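Local coordinates for DNA replication protein DnaC (Aquifex aeolicus, PDB 3ECC), which probably binds ATP as a bacterial helicase loader in replication initiation, here caught with ADP, beryllium trifluoride and magnesium, at residues 79-84 with 92-97; 6-11 with 58-63; 27-32 with 39-44; 102-107 with 127-132. All blocks are in the same frame, centred on the assembly; numbering follows the deposited sequence.

From the N terminus, the chain first lays down residues 6-11, whose partner in contact 2, residues 58-63, comes only after helix 17-31, strand 40-45 and the P-loop. Within that loop nests contact 3, where the end of helix 17-31 packs on strand 40-45, the chain having turned back between them. The two touch: Val-30 packs against helix 51-65, and Arg-27 lies beside Leu-9. Contact 1 follows in series, a short closure between helices 75-86 and 93-99, and contact 4 comes next, closing strand 104-107 onto helix 116-131. No contacts cross. Leu-59 on Val-103 joins contact 2 to contact 4, while contacts 3 and 4 reach the same parallel sheet.

Contact 1. Residues 79-84 with 92-97; sequences IFRLKH and TKFLKT
Leu-82 and Phe-94 carry the apolar part of this contact. The leucine brings its CD2 methyl to the edge of the phenyl ring, near the ring plane, with CD2 3.5 Å from Phe-94 CD2, and the two side chains cross at about a right angle. That same methyl also meets Leu-95, CD2 to CD1 at 3.7 Å, so one branch of Leu-82 serves two partners. Phe-94 has its ring carbon CG anti to the backbone N (chi1 179°), which extends the ring toward helix 75-86, where it also touches Leu-78 and Leu-85.

A charged group joins in without a hydrogen bond to the other helix. Arg-81 NH1 lies 3.6 Å from Phe-94 CE1, reaching the ring obliquely, with guanidinium and ring planes 26° apart. A long arginine suits this exposed place, since its chain can lie against the ring while its charge stays in reach of water.

The polar bond is local to helix 93-99: Thr-97 OG1 donates to Phe-94 O at 2.6 Å from above the carbonyl plane. With an alanine at Phe-94, a gap would probably open between the helices, and Leu-82 CD2 and the Arg-81 guanidinium would lose their ring partner. The segment axes run obliquely antiparallel, 137° between N-to-C directions, in a helix pair inserted between strands 71-74 and 104-107 of the P-loop fold.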
loop_
_atom_site.group_PDB
_atom_site.type_symbol
_atom_site.label_atom_id
_atom_site.label_comp_id
_atom_site.label_asym_id
_atom_site.label_seq_id
_atom_site.Cartn_x
_atom_site.Cartn_y
_atom_site.Cartn_z
ATOM N N ILE A 79 3.937 -5.937 10.994
ATOM C CA ILE A 79 3.096 -6.512 12.034
ATOM C C ILE A 79 3.895 -7.282 13.089
ATOM O O ILE A 79 3.675 -7.088 14.279
ATOM C CB ILE A 79 1.982 -7.379 11.416
ATOM C CG1 ILE A 79 0.864 -6.473 10.909
ATOM C CG2 ILE A 79 1.438 -8.394 12.415
ATOM C CD1 ILE A 79 0.052 -7.096 9.822
ATOM N N PHE A 80 4.834 -8.122 12.649
ATOM C CA PHE A 80 5.714 -8.862 13.572
ATOM C C PHE A 80 6.577 -7.930 14.429
ATOM O O PHE A 80 6.816 -8.209 15.606
ATOM C CB PHE A 80 6.619 -9.862 12.821
ATOM C CG PHE A 80 5.920 -11.131 12.400
ATOM C CD1 PHE A 80 5.212 -11.895 13.319
ATOM C CD2 PHE A 80 6.000 -11.579 11.088
ATOM C CE1 PHE A 80 4.568 -13.070 12.925
ATOM C CE2 PHE A 80 5.363 -12.748 10.689
ATOM C CZ PHE A 80 4.649 -13.496 11.609
ATOM N N ARG A 81 7.055 -6.842 13.829
ATOM C CA ARG A 81 7.828 -5.837 14.553
ATOM C C ARG A 81 6.992 -5.247 15.673
ATOM O O ARG A 81 7.368 -5.316 16.845
ATOM C CB ARG A 81 8.251 -4.706 13.622
ATOM C CG ARG A 81 9.529 -4.941 12.866
ATOM C CD ARG A 81 10.147 -3.611 12.515
ATOM N NE ARG A 81 10.794 -3.622 11.208
ATOM C CZ ARG A 81 11.387 -2.563 10.664
ATOM N NH1 ARG A 81 11.415 -1.409 11.317
ATOM N NH2 ARG A 81 11.952 -2.657 9.465
ATOM N N LEU A 82 5.851 -4.673 15.300
ATOM C CA LEU A 82 4.961 -4.016 16.243
ATOM C C LEU A 82 4.473 -4.949 17.339
ATOM O O LEU A 82 4.570 -4.607 18.512
ATOM C CB LEU A 82 3.771 -3.397 15.521
ATOM C CG LEU A 82 4.066 -2.140 14.703
ATOM C CD1 LEU A 82 2.901 -1.832 13.772
ATOM C CD2 LEU A 82 4.387 -0.945 15.600
ATOM N N LYS A 83 3.958 -6.122 16.965
ATOM C CA LYS A 83 3.444 -7.068 17.964
ATOM C C LYS A 83 4.467 -7.337 19.061
ATOM O O LYS A 83 4.098 -7.561 20.220
ATOM C CB LYS A 83 2.992 -8.384 17.341
ATOM C CG LYS A 83 2.122 -9.211 18.269
ATOM C CD LYS A 83 2.511 -10.678 18.238
ATOM C CE LYS A 83 1.544 -11.531 19.062
ATOM N NZ LYS A 83 1.760 -13.004 18.866
ATOM N N HIS A 84 5.751 -7.292 18.700
ATOM C CA HIS A 84 6.824 -7.492 19.672
ATOM C C HIS A 84 6.929 -6.338 20.679
ATOM O O HIS A 84 6.854 -6.562 21.883
ATOM C CB HIS A 84 8.170 -7.738 18.990
ATOM C CG HIS A 84 9.304 -7.837 19.956
ATOM N ND1 HIS A 84 10.306 -6.892 20.033
ATOM C CD2 HIS A 84 9.543 -8.721 20.950
ATOM C CE1 HIS A 84 11.142 -7.220 21.002
ATOM N NE2 HIS A 84 10.702 -8.326 21.574
ATOM N N THR A 92 6.773 3.037 22.082
ATOM C CA THR A 92 5.631 3.647 21.395
ATOM C C THR A 92 6.141 4.526 20.264
ATOM O O THR A 92 5.421 4.811 19.308
ATOM C CB THR A 92 4.756 4.508 22.347
ATOM O OG1 THR A 92 4.459 3.771 23.539
ATOM C CG2 THR A 92 3.445 4.890 21.669
ATOM N N LYS A 93 7.401 4.940 20.380
ATOM C CA LYS A 93 8.011 5.868 19.427
ATOM C C LYS A 93 7.963 5.360 17.989
ATOM O O LYS A 93 7.743 6.138 17.061
ATOM C CB LYS A 93 9.451 6.204 19.839
ATOM C CG LYS A 93 9.534 7.138 21.048
ATOM C CD LYS A 93 10.969 7.521 21.400
ATOM C CE LYS A 93 10.995 8.525 22.554
ATOM N NZ LYS A 93 12.376 8.825 23.037
ATOM N N PHE A 94 8.143 4.055 17.813
ATOM C CA PHE A 94 8.046 3.450 16.494
ATOM C C PHE A 94 6.611 3.452 15.962
ATOM O O PHE A 94 6.383 3.731 14.781
ATOM C CB PHE A 94 8.603 2.031 16.515
ATOM C CG PHE A 94 8.522 1.331 15.191
ATOM C CD1 PHE A 94 9.352 1.701 14.139
ATOM C CD2 PHE A 94 7.622 0.295 14.996
ATOM C CE1 PHE A 94 9.278 1.051 12.912
ATOM C CE2 PHE A 94 7.545 -0.362 13.777
ATOM C CZ PHE A 94 8.375 0.016 12.732
ATOM N N LEU A 95 5.653 3.150 16.835
ATOM C CA LEU A 95 4.252 3.090 16.442
ATOM C C LEU A 95 3.712 4.448 15.979
ATOM O O LEU A 95 2.950 4.516 15.011
ATOM C CB LEU A 95 3.397 2.523 17.574
ATOM C CG LEU A 95 1.893 2.395 17.328
ATOM C CD1 LEU A 95 1.590 1.422 16.199
ATOM C CD2 LEU A 95 1.186 1.974 18.598
ATOM N N LYS A 96 4.119 5.521 16.660
ATOM C CA LYS A 96 3.671 6.885 16.313
ATOM C C LYS A 96 4.228 7.357 14.980
ATOM O O LYS A 96 3.533 8.028 14.212
ATOM C CB LYS A 96 4.059 7.890 17.400
ATOM C CG LYS A 96 2.952 8.204 18.381
ATOM C CD LYS A 96 3.517 8.833 19.632
ATOM C CE LYS A 96 2.714 8.415 20.845
ATOM N NZ LYS A 96 3.594 8.329 22.037
ATOM N N THR A 97 5.488 7.016 14.714
ATOM C CA THR A 97 6.132 7.383 13.462
ATOM C C THR A 97 5.479 6.670 12.289
ATOM O O THR A 97 5.387 7.234 11.195
ATOM C CB THR A 97 7.629 7.049 13.470
ATOM O OG1 THR A 97 7.815 5.742 14.029
ATOM C CG2 THR A 97 8.404 8.078 14.295
#

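Contact 2. Residues 6-11 with 58-63; sequences NANLDT and TLKAIY
Asn-8 and Lys-60 meet obliquely, the carboxamide of the N-terminal loop reaching the doubled-back end of the lysine. Bends at chi3 (59°) and chi4 (70°) curl the lysine so that a methylene faces the amide: CE lies 3.2 Å from Asn-8 OD1. The ammonium is near as well, but the angle is poor and no hydrogen bond forms between NZ and OD1. Further back along the same chain, Lys-60 CD lies 3.7 Å from Ala-7 O, so two oxygens of the loop look onto the aliphatic part of the lysine.

The amide of Asn-8 is turned by a bond of its own. ND2 donates to Asn-6 O at 3.2 Å, coming from above the carbonyl plane, although the acceptor lies close to the plane of the asparagine amide. Thr-11 OG1 reaches that same oxygen at 3.0 Å, this time in the carbonyl plane. Asn-6 O thus ties Asn-8 and Thr-11 together, and Ala-7 is the centre of an inverse gamma turn.

Beyond them Leu-9 points at the helix, CD1 meeting Ala-61 CB at 3.7 Å. A small alanine lets the leucine approach the helix closely, and Leu-23 and Ala-57 also touch the leucine. The loop leads from Tyr-4 to Tyr-12 and His-13, all of the ADP pocket, and Ala-7 packs on His-53.

Chemically, Leu-9 on Ala-61 is the apolar contact, while the lysine methylenes merely lie against the loop oxygens, with no hydrogen bond across. The lysine charge would probably add only a modest electrostatic pull on OD1.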
loop_
_atom_site.group_PDB
_atom_site.type_symbol
_atom_site.label_atom_id
_atom_site.label_comp_id
_atom_site.label_asym_id
_atom_site.label_seq_id
_atom_site.Cartn_x
_atom_site.Cartn_y
_atom_site.Cartn_z
ATOM N N ASN A 6 16.539 0.284 -7.810
ATOM C CA ASN A 6 16.442 0.858 -9.143
ATOM C C ASN A 6 15.005 1.168 -9.540
ATOM O O ASN A 6 14.735 1.531 -10.684
ATOM C CB ASN A 6 17.012 -0.127 -10.156
ATOM C CG ASN A 6 16.119 -1.355 -10.340
ATOM O OD1 ASN A 6 15.958 -2.173 -9.421
ATOM N ND2 ASN A 6 15.508 -1.470 -11.520
ATOM N N ALA A 7 14.077 0.997 -8.606
ATOM C CA ALA A 7 12.666 1.235 -8.896
ATOM C C ALA A 7 12.343 2.723 -8.946
ATOM O O ALA A 7 11.978 3.330 -7.937
ATOM C CB ALA A 7 11.779 0.524 -7.891
ATOM N N ASN A 8 12.512 3.302 -10.131
ATOM C CA ASN A 8 12.147 4.681 -10.398
ATOM C C ASN A 8 10.964 4.727 -11.347
ATOM O O ASN A 8 10.744 3.793 -12.124
ATOM C CB ASN A 8 13.314 5.415 -11.050
ATOM C CG ASN A 8 14.472 5.610 -10.110
ATOM O OD1 ASN A 8 14.630 6.684 -9.523
ATOM N ND2 ASN A 8 15.297 4.577 -9.956
ATOM N N LEU A 9 10.210 5.822 -11.300
ATOM C CA LEU A 9 9.173 6.060 -12.297
ATOM C C LEU A 9 9.810 6.280 -13.663
ATOM O O LEU A 9 9.121 6.523 -14.653
ATOM C CB LEU A 9 8.305 7.262 -11.916
ATOM C CG LEU A 9 7.178 7.050 -10.897
ATOM C CD1 LEU A 9 6.405 8.341 -10.741
ATOM C CD2 LEU A 9 6.250 5.909 -11.291
ATOM N N ASP A 10 11.134 6.170 -13.701
ATOM C CA ASP A 10 11.904 6.382 -14.919
ATOM C C ASP A 10 12.409 5.052 -15.485
ATOM O O ASP A 10 12.252 4.766 -16.673
ATOM C CB ASP A 10 13.072 7.311 -14.623
ATOM C CG ASP A 10 13.531 8.059 -15.838
ATOM O OD1 ASP A 10 14.079 7.408 -16.758
ATOM O OD2 ASP A 10 13.345 9.301 -15.872
ATOM N N THR A 11 13.012 4.247 -14.614
ATOM C CA THR A 11 13.366 2.863 -14.917
ATOM C C THR A 11 12.136 2.049 -15.345
ATOM O O THR A 11 12.260 0.932 -15.868
ATOM C CB THR A 11 14.009 2.187 -13.681
ATOM O OG1 THR A 11 15.150 2.945 -13.260
ATOM C CG2 THR A 11 14.440 0.755 -13.996
ATOM N N THR A 58 6.598 5.286 -6.531
ATOM C CA THR A 58 5.727 6.370 -6.084
ATOM C C THR A 58 6.283 7.019 -4.819
ATOM O O THR A 58 6.281 8.242 -4.683
ATOM C CB THR A 58 4.289 5.875 -5.830
ATOM O OG1 THR A 58 3.829 5.131 -6.962
ATOM C CG2 THR A 58 3.354 7.041 -5.601
ATOM N N LEU A 59 6.793 6.193 -3.915
ATOM C CA LEU A 59 7.318 6.681 -2.643
ATOM C C LEU A 59 8.527 7.596 -2.857
ATOM O O LEU A 59 8.673 8.617 -2.171
ATOM C CB LEU A 59 7.675 5.503 -1.731
ATOM C CG LEU A 59 8.298 5.775 -0.360
ATOM C CD1 LEU A 59 7.382 6.619 0.498
ATOM C CD2 LEU A 59 8.631 4.465 0.344
ATOM N N LYS A 60 9.377 7.222 -3.818
ATOM C CA LYS A 60 10.574 7.987 -4.168
ATOM C C LYS A 60 10.220 9.272 -4.910
ATOM O O LYS A 60 10.770 10.338 -4.617
ATOM C CB LYS A 60 11.506 7.144 -5.041
ATOM C CG LYS A 60 12.603 6.420 -4.297
ATOM C CD LYS A 60 13.332 5.438 -5.222
ATOM C CE LYS A 60 13.960 6.133 -6.445
ATOM N NZ LYS A 60 15.138 7.011 -6.112
ATOM N N ALA A 61 9.296 9.163 -5.865
ATOM C CA ALA A 61 8.878 10.306 -6.665
ATOM C C ALA A 61 8.313 11.419 -5.788
ATOM O O ALA A 61 8.626 12.591 -5.984
ATOM C CB ALA A 61 7.864 9.879 -7.712
ATOM N N ILE A 62 7.497 11.043 -4.807
ATOM C CA ILE A 62 6.981 11.993 -3.826
ATOM C C ILE A 62 8.137 12.686 -3.114
ATOM O O ILE A 62 8.169 13.911 -3.015
ATOM C CB ILE A 62 6.069 11.296 -2.796
ATOM C CG1 ILE A 62 4.761 10.869 -3.460
ATOM C CG2 ILE A 62 5.794 12.212 -1.605
ATOM C CD1 ILE A 62 3.995 9.844 -2.687
ATOM N N TYR A 63 9.105 11.893 -2.664
ATOM C CA TYR A 63 10.260 12.415 -1.949
ATOM C C TYR A 63 11.183 13.282 -2.823
ATOM O O TYR A 63 11.830 14.205 -2.327
ATOM C CB TYR A 63 11.053 11.266 -1.324
ATOM C CG TYR A 63 12.474 11.634 -0.982
ATOM C CD1 TYR A 63 12.768 12.339 0.182
ATOM C CD2 TYR A 63 13.526 11.299 -1.836
ATOM C CE1 TYR A 63 14.070 12.688 0.501
ATOM C CE2 TYR A 63 14.835 11.650 -1.529
ATOM C CZ TYR A 63 15.098 12.345 -0.359
ATOM O OH TYR A 63 16.389 12.697 -0.046
#

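Contact 3. Residues 27-32 with 39-44; sequences RVFVHN and KGLTFV
Phe-29 lays one ring face over Leu-41 in a CH-pi contact. Leu-41 CG sits 4.1 Å from the centroid of the Phe-29 ring and only 8° off the ring normal, nearly above its centre. The two methyls straddle the CG end of the ring: CD2 comes within 3.7 Å of Phe-29 CD1, while CD1 lies 4.1 Å from Phe-29 CD2. A branched leucine suits a flat ring, since both arms of its fork can rest on the face.

At the ring edge, near its plane, Lys-39 O lies 3.1 Å from Phe-29 CZ. Gly-40 CA approaches the same CZ obliquely.

This is helix-on-sheet packing in the P-loop NTPase fold: helix 17-31 covers the start of strand 40-45, the strand that leads into the P-loop. The ring is delivered by a chi1 of 178°, with CG opposite the backbone N, so that it projects from the helix toward the strand.

Further out, the ring of Phe-33 meets that of Phe-29 with planes at about 55°. Backbone bonds set the strand between its neighbours, Leu-41 with Ile-138 and Gly-40 with Glu-175, while Val-30 leans on Thr-58 and Ala-61 of helix 51-65.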
loop_
_atom_site.group_PDB
_atom_site.type_symbol
_atom_site.label_atom_id
_atom_site.label_comp_id
_atom_site.label_asym_id
_atom_site.label_seq_id
_atom_site.Cartn_x
_atom_site.Cartn_y
_atom_site.Cartn_z
ATOM N N ARG A 27 1.957 9.542 -11.841
ATOM C CA ARG A 27 2.628 10.814 -12.127
ATOM C C ARG A 27 1.736 12.024 -11.804
ATOM O O ARG A 27 2.198 13.000 -11.200
ATOM C CB ARG A 27 3.136 10.859 -13.584
ATOM C CG ARG A 27 4.369 9.974 -13.846
ATOM C CD ARG A 27 5.193 10.444 -15.039
ATOM N NE ARG A 27 6.428 9.667 -15.213
ATOM C CZ ARG A 27 7.580 9.910 -14.580
ATOM N NH1 ARG A 27 7.679 10.914 -13.714
ATOM N NH2 ARG A 27 8.637 9.139 -14.809
ATOM N N VAL A 28 0.459 11.934 -12.174
ATOM C CA VAL A 28 -0.531 12.932 -11.788
ATOM C C VAL A 28 -0.636 13.008 -10.270
ATOM O O VAL A 28 -0.639 14.096 -9.700
ATOM C CB VAL A 28 -1.915 12.610 -12.379
ATOM C CG1 VAL A 28 -2.979 13.486 -11.753
ATOM C CG2 VAL A 28 -1.904 12.782 -13.879
ATOM N N PHE A 29 -0.706 11.841 -9.625
ATOM C CA PHE A 29 -0.831 11.737 -8.163
ATOM C C PHE A 29 0.344 12.415 -7.452
ATOM O O PHE A 29 0.146 13.330 -6.650
ATOM C CB PHE A 29 -0.948 10.254 -7.735
ATOM C CG PHE A 29 -1.034 10.052 -6.240
ATOM C CD1 PHE A 29 -2.264 10.057 -5.592
ATOM C CD2 PHE A 29 0.115 9.869 -5.484
ATOM C CE1 PHE A 29 -2.343 9.888 -4.214
ATOM C CE2 PHE A 29 0.043 9.695 -4.103
ATOM C CZ PHE A 29 -1.186 9.702 -3.471
ATOM N N VAL A 30 1.562 11.975 -7.777
ATOM C CA VAL A 30 2.803 12.524 -7.207
ATOM C C VAL A 30 2.918 14.026 -7.425
ATOM O O VAL A 30 3.427 14.760 -6.570
ATOM C CB VAL A 30 4.044 11.849 -7.825
ATOM C CG1 VAL A 30 5.316 12.601 -7.446
ATOM C CG2 VAL A 30 4.127 10.389 -7.398
ATOM N N HIS A 31 2.433 14.482 -8.571
ATOM C CA HIS A 31 2.465 15.894 -8.894
ATOM C C HIS A 31 1.477 16.708 -8.044
ATOM O O HIS A 31 1.794 17.818 -7.609
ATOM C CB HIS A 31 2.195 16.110 -10.386
ATOM C CG HIS A 31 2.392 17.522 -10.831
ATOM N ND1 HIS A 31 1.359 18.302 -11.311
ATOM C CD2 HIS A 31 3.496 18.307 -10.840
ATOM C CE1 HIS A 31 1.824 19.503 -11.607
ATOM N NE2 HIS A 31 3.116 19.532 -11.333
ATOM N N ASN A 32 0.300 16.144 -7.790
ATOM C CA ASN A 32 -0.752 16.865 -7.081
ATOM C C ASN A 32 -0.827 16.534 -5.610
ATOM O O ASN A 32 -1.872 16.709 -4.991
ATOM C CB ASN A 32 -2.104 16.576 -7.722
ATOM C CG ASN A 32 -2.251 17.231 -9.067
ATOM O OD1 ASN A 32 -1.426 18.058 -9.455
ATOM N ND2 ASN A 32 -3.310 16.875 -9.791
ATOM N N LYS A 39 -4.811 10.988 0.613
ATOM C CA LYS A 39 -5.180 10.109 -0.486
ATOM C C LYS A 39 -4.002 9.226 -0.823
ATOM O O LYS A 39 -2.859 9.674 -0.809
ATOM C CB LYS A 39 -5.595 10.908 -1.719
ATOM C CG LYS A 39 -6.919 11.651 -1.576
ATOM C CD LYS A 39 -7.444 12.127 -2.931
ATOM C CE LYS A 39 -6.536 13.181 -3.525
ATOM N NZ LYS A 39 -6.900 13.525 -4.927
ATOM N N GLY A 40 -4.282 7.966 -1.118
ATOM C CA GLY A 40 -3.239 7.048 -1.521
ATOM C C GLY A 40 -3.616 6.316 -2.782
ATOM O O GLY A 40 -4.544 6.711 -3.485
ATOM N N LEU A 41 -2.890 5.238 -3.066
ATOM C CA LEU A 41 -3.189 4.375 -4.195
ATOM C C LEU A 41 -3.224 2.938 -3.728
ATOM O O LEU A 41 -2.552 2.572 -2.767
ATOM C CB LEU A 41 -2.133 4.530 -5.292
ATOM C CG LEU A 41 -1.807 5.946 -5.783
ATOM C CD1 LEU A 41 -0.495 5.954 -6.555
ATOM C CD2 LEU A 41 -2.949 6.522 -6.633
ATOM N N THR A 42 -4.016 2.129 -4.419
ATOM C CA THR A 42 -4.114 0.713 -4.138
ATOM C C THR A 42 -3.802 -0.092 -5.395
ATOM O O THR A 42 -4.481 0.031 -6.412
ATOM C CB THR A 42 -5.508 0.348 -3.615
ATOM O OG1 THR A 42 -5.829 1.183 -2.491
ATOM C CG2 THR A 42 -5.560 -1.117 -3.194
ATOM N N PHE A 43 -2.760 -0.911 -5.315
ATOM C CA PHE A 43 -2.323 -1.724 -6.444
ATOM C C PHE A 43 -2.765 -3.165 -6.249
ATOM O O PHE A 43 -2.390 -3.816 -5.273
ATOM C CB PHE A 43 -0.801 -1.686 -6.576
ATOM C CG PHE A 43 -0.245 -0.321 -6.833
ATOM C CD1 PHE A 43 -0.144 0.165 -8.127
ATOM C CD2 PHE A 43 0.194 0.469 -5.783
ATOM C CE1 PHE A 43 0.381 1.414 -8.371
ATOM C CE2 PHE A 43 0.725 1.728 -6.015
ATOM C CZ PHE A 43 0.821 2.202 -7.311
ATOM N N VAL A 44 -3.566 -3.656 -7.185
ATOM C CA VAL A 44 -4.088 -5.007 -7.124
ATOM C C VAL A 44 -3.575 -5.784 -8.327
ATOM O O VAL A 44 -3.277 -5.200 -9.362
ATOM C CB VAL A 44 -5.633 -4.994 -7.124
ATOM C CG1 VAL A 44 -6.182 -6.339 -6.689
ATOM C CG2 VAL A 44 -6.148 -3.912 -6.195
#

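Contact 4. Residues 102-107 with 127-132; sequences PVLVLD and TYRYNN
Arg-129 reaches Leu-104 through a chain that is extended at chi2 and then bent at chi3 (74°), which brings the guanidinium up to the backbone of residues 102-104. Leu-104 has its CG opposite the backbone N (chi1 -174°), carrying CD2 across the arginine chain to its CD and NE, and the two side chains cross at about a right angle.

One face of the guanidinium is covered by Leu-104 CB, 3.4 Å above the plane and offset toward the rim; Leu-104 CB lies 3.5 Å from Arg-129 NH2. Farther out, Leu-104 CD2 packs on Arg-129 CD at 3.8 Å, methyl against methylene. At the edge, Pro-102 C lies near the guanidinium plane, 4.0 Å from NH2. Leu-104 N is also near NH2, but both are donors and no bond forms.

The polar partners of this buried charge flank the segments. Arg-129 NH2 donates to the backbone oxygens of Ser-101 and Ser-135, and NH1 makes a weak bond to Leu-99 O. Arginine suits the place because its flat head can offer N-H groups to carbonyls while a face rests on leucine. A methionine in its place would probably leave the carbonyls of Ser-101 and Ser-135 without their shared donor, loosening the tie between them.

Strand 104-107, helix 116-131 and strand 136-141 form a beta-alpha-beta crossover. Strand 104-107 ends at Asp-107, its OD2 hydrogen-bonded to Thr-52 OG1; this aspartate binds magnesium in a structure of this protein, though not here, consistent with the Walker B strand of P-loop NTPases.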
loop_
_atom_site.group_PDB
_atom_site.type_symbol
_atom_site.label_atom_id
_atom_site.label_comp_id
_atom_site.label_asym_id
_atom_site.label_seq_id
_atom_site.Cartn_x
_atom_site.Cartn_y
_atom_site.Cartn_z
ATOM N N PRO A 102 3.537 10.684 6.977
ATOM C CA PRO A 102 2.910 11.378 5.849
ATOM C C PRO A 102 2.623 10.455 4.667
ATOM O O PRO A 102 1.623 10.638 3.973
ATOM C CB PRO A 102 3.954 12.437 5.462
ATOM C CG PRO A 102 5.242 11.939 6.035
ATOM C CD PRO A 102 4.861 11.249 7.301
ATOM N N VAL A 103 3.503 9.486 4.433
ATOM C CA VAL A 103 3.287 8.479 3.394
ATOM C C VAL A 103 3.687 7.116 3.935
ATOM O O VAL A 103 4.774 6.959 4.481
ATOM C CB VAL A 103 4.120 8.768 2.123
ATOM C CG1 VAL A 103 3.978 7.634 1.122
ATOM C CG2 VAL A 103 3.694 10.066 1.484
ATOM N N LEU A 104 2.800 6.139 3.798
ATOM C CA LEU A 104 3.087 4.790 4.250
ATOM C C LEU A 104 2.738 3.778 3.170
ATOM O O LEU A 104 1.676 3.854 2.549
ATOM C CB LEU A 104 2.330 4.471 5.546
ATOM C CG LEU A 104 2.626 3.129 6.240
ATOM C CD1 LEU A 104 3.999 3.123 6.916
ATOM C CD2 LEU A 104 1.541 2.802 7.249
ATOM N N VAL A 105 3.655 2.841 2.939
ATOM C CA VAL A 105 3.410 1.743 2.030
ATOM C C VAL A 105 3.191 0.477 2.838
ATOM O O VAL A 105 4.076 0.048 3.581
ATOM C CB VAL A 105 4.594 1.520 1.060
ATOM C CG1 VAL A 105 4.197 0.547 -0.053
ATOM C CG2 VAL A 105 5.067 2.837 0.479
ATOM N N LEU A 106 2.002 -0.101 2.710
ATOM C CA LEU A 106 1.741 -1.441 3.223
ATOM C C LEU A 106 1.794 -2.440 2.070
ATOM O O LEU A 106 0.850 -2.540 1.283
ATOM C CB LEU A 106 0.378 -1.506 3.921
ATOM C CG LEU A 106 0.119 -0.590 5.120
ATOM C CD1 LEU A 106 -1.268 -0.829 5.670
ATOM C CD2 LEU A 106 1.163 -0.787 6.202
ATOM N N ASP A 107 2.910 -3.155 1.962
ATOM C CA ASP A 107 3.164 -4.025 0.818
ATOM C C ASP A 107 2.738 -5.453 1.128
ATOM O O ASP A 107 3.013 -5.965 2.219
ATOM C CB ASP A 107 4.649 -3.982 0.435
ATOM C CG ASP A 107 4.913 -4.521 -0.965
ATOM O OD1 ASP A 107 5.601 -5.555 -1.081
ATOM O OD2 ASP A 107 4.435 -3.911 -1.951
ATOM N N THR A 127 -7.645 2.506 10.218
ATOM C CA THR A 127 -8.673 3.391 10.769
ATOM C C THR A 127 -8.059 4.727 11.232
ATOM O O THR A 127 -8.630 5.799 11.024
ATOM C CB THR A 127 -9.440 2.695 11.915
ATOM O OG1 THR A 127 -10.028 1.493 11.413
ATOM C CG2 THR A 127 -10.523 3.578 12.456
ATOM N N TYR A 128 -6.882 4.651 11.840
ATOM C CA TYR A 128 -6.163 5.840 12.266
ATOM C C TYR A 128 -5.817 6.731 11.073
ATOM O O TYR A 128 -6.072 7.940 11.095
ATOM C CB TYR A 128 -4.895 5.442 13.006
ATOM C CG TYR A 128 -4.180 6.587 13.657
ATOM C CD1 TYR A 128 -4.494 6.985 14.962
ATOM C CD2 TYR A 128 -3.181 7.277 12.979
ATOM C CE1 TYR A 128 -3.832 8.047 15.569
ATOM C CE2 TYR A 128 -2.511 8.339 13.573
ATOM C CZ TYR A 128 -2.837 8.723 14.866
ATOM O OH TYR A 128 -2.169 9.773 15.449
ATOM N N ARG A 129 -5.269 6.120 10.027
ATOM C CA ARG A 129 -4.844 6.849 8.834
ATOM C C ARG A 129 -6.027 7.289 7.987
ATOM O O ARG A 129 -5.921 8.251 7.235
ATOM C CB ARG A 129 -3.863 6.008 8.013
ATOM C CG ARG A 129 -2.540 5.764 8.740
ATOM C CD ARG A 129 -1.554 4.953 7.917
ATOM N NE ARG A 129 -0.955 5.743 6.838
ATOM C CZ ARG A 129 -0.050 6.700 7.025
ATOM N NH1 ARG A 129 0.365 6.993 8.252
ATOM N NH2 ARG A 129 0.426 7.381 5.985
ATOM N N TYR A 130 -7.150 6.587 8.123
ATOM C CA TYR A 130 -8.440 7.029 7.562
ATOM C C TYR A 130 -8.987 8.261 8.299
ATOM O O TYR A 130 -9.412 9.229 7.671
ATOM C CB TYR A 130 -9.469 5.891 7.619
ATOM C CG TYR A 130 -10.857 6.254 7.127
ATOM C CD1 TYR A 130 -11.132 6.343 5.768
ATOM C CD2 TYR A 130 -11.901 6.484 8.022
ATOM C CE1 TYR A 130 -12.404 6.667 5.309
ATOM C CE2 TYR A 130 -13.176 6.811 7.570
ATOM C CZ TYR A 130 -13.419 6.900 6.215
ATOM O OH TYR A 130 -14.673 7.225 5.756
ATOM N N ASN A 131 -8.977 8.221 9.627
ATOM C CA ASN A 131 -9.530 9.323 10.420
ATOM C C ASN A 131 -8.681 10.593 10.383
ATOM O O ASN A 131 -9.212 11.708 10.428
ATOM C CB ASN A 131 -9.753 8.890 11.871
ATOM C CG ASN A 131 -10.769 7.778 11.997
ATOM O OD1 ASN A 131 -11.701 7.675 11.195
ATOM N ND2 ASN A 131 -10.588 6.928 12.998
ATOM N N ASN A 132 -7.363 10.415 10.309
ATOM C CA ASN A 132 -6.432 11.540 10.382
ATOM C C ASN A 132 -5.824 11.890 9.030
ATOM O O ASN A 132 -4.773 12.514 8.963
ATOM C CB ASN A 132 -5.331 11.267 11.414
ATOM C CG ASN A 132 -5.890 10.811 12.766
ATOM O OD1 ASN A 132 -7.097 10.782 12.977
ATOM N ND2 ASN A 132 -5.005 10.458 13.680
#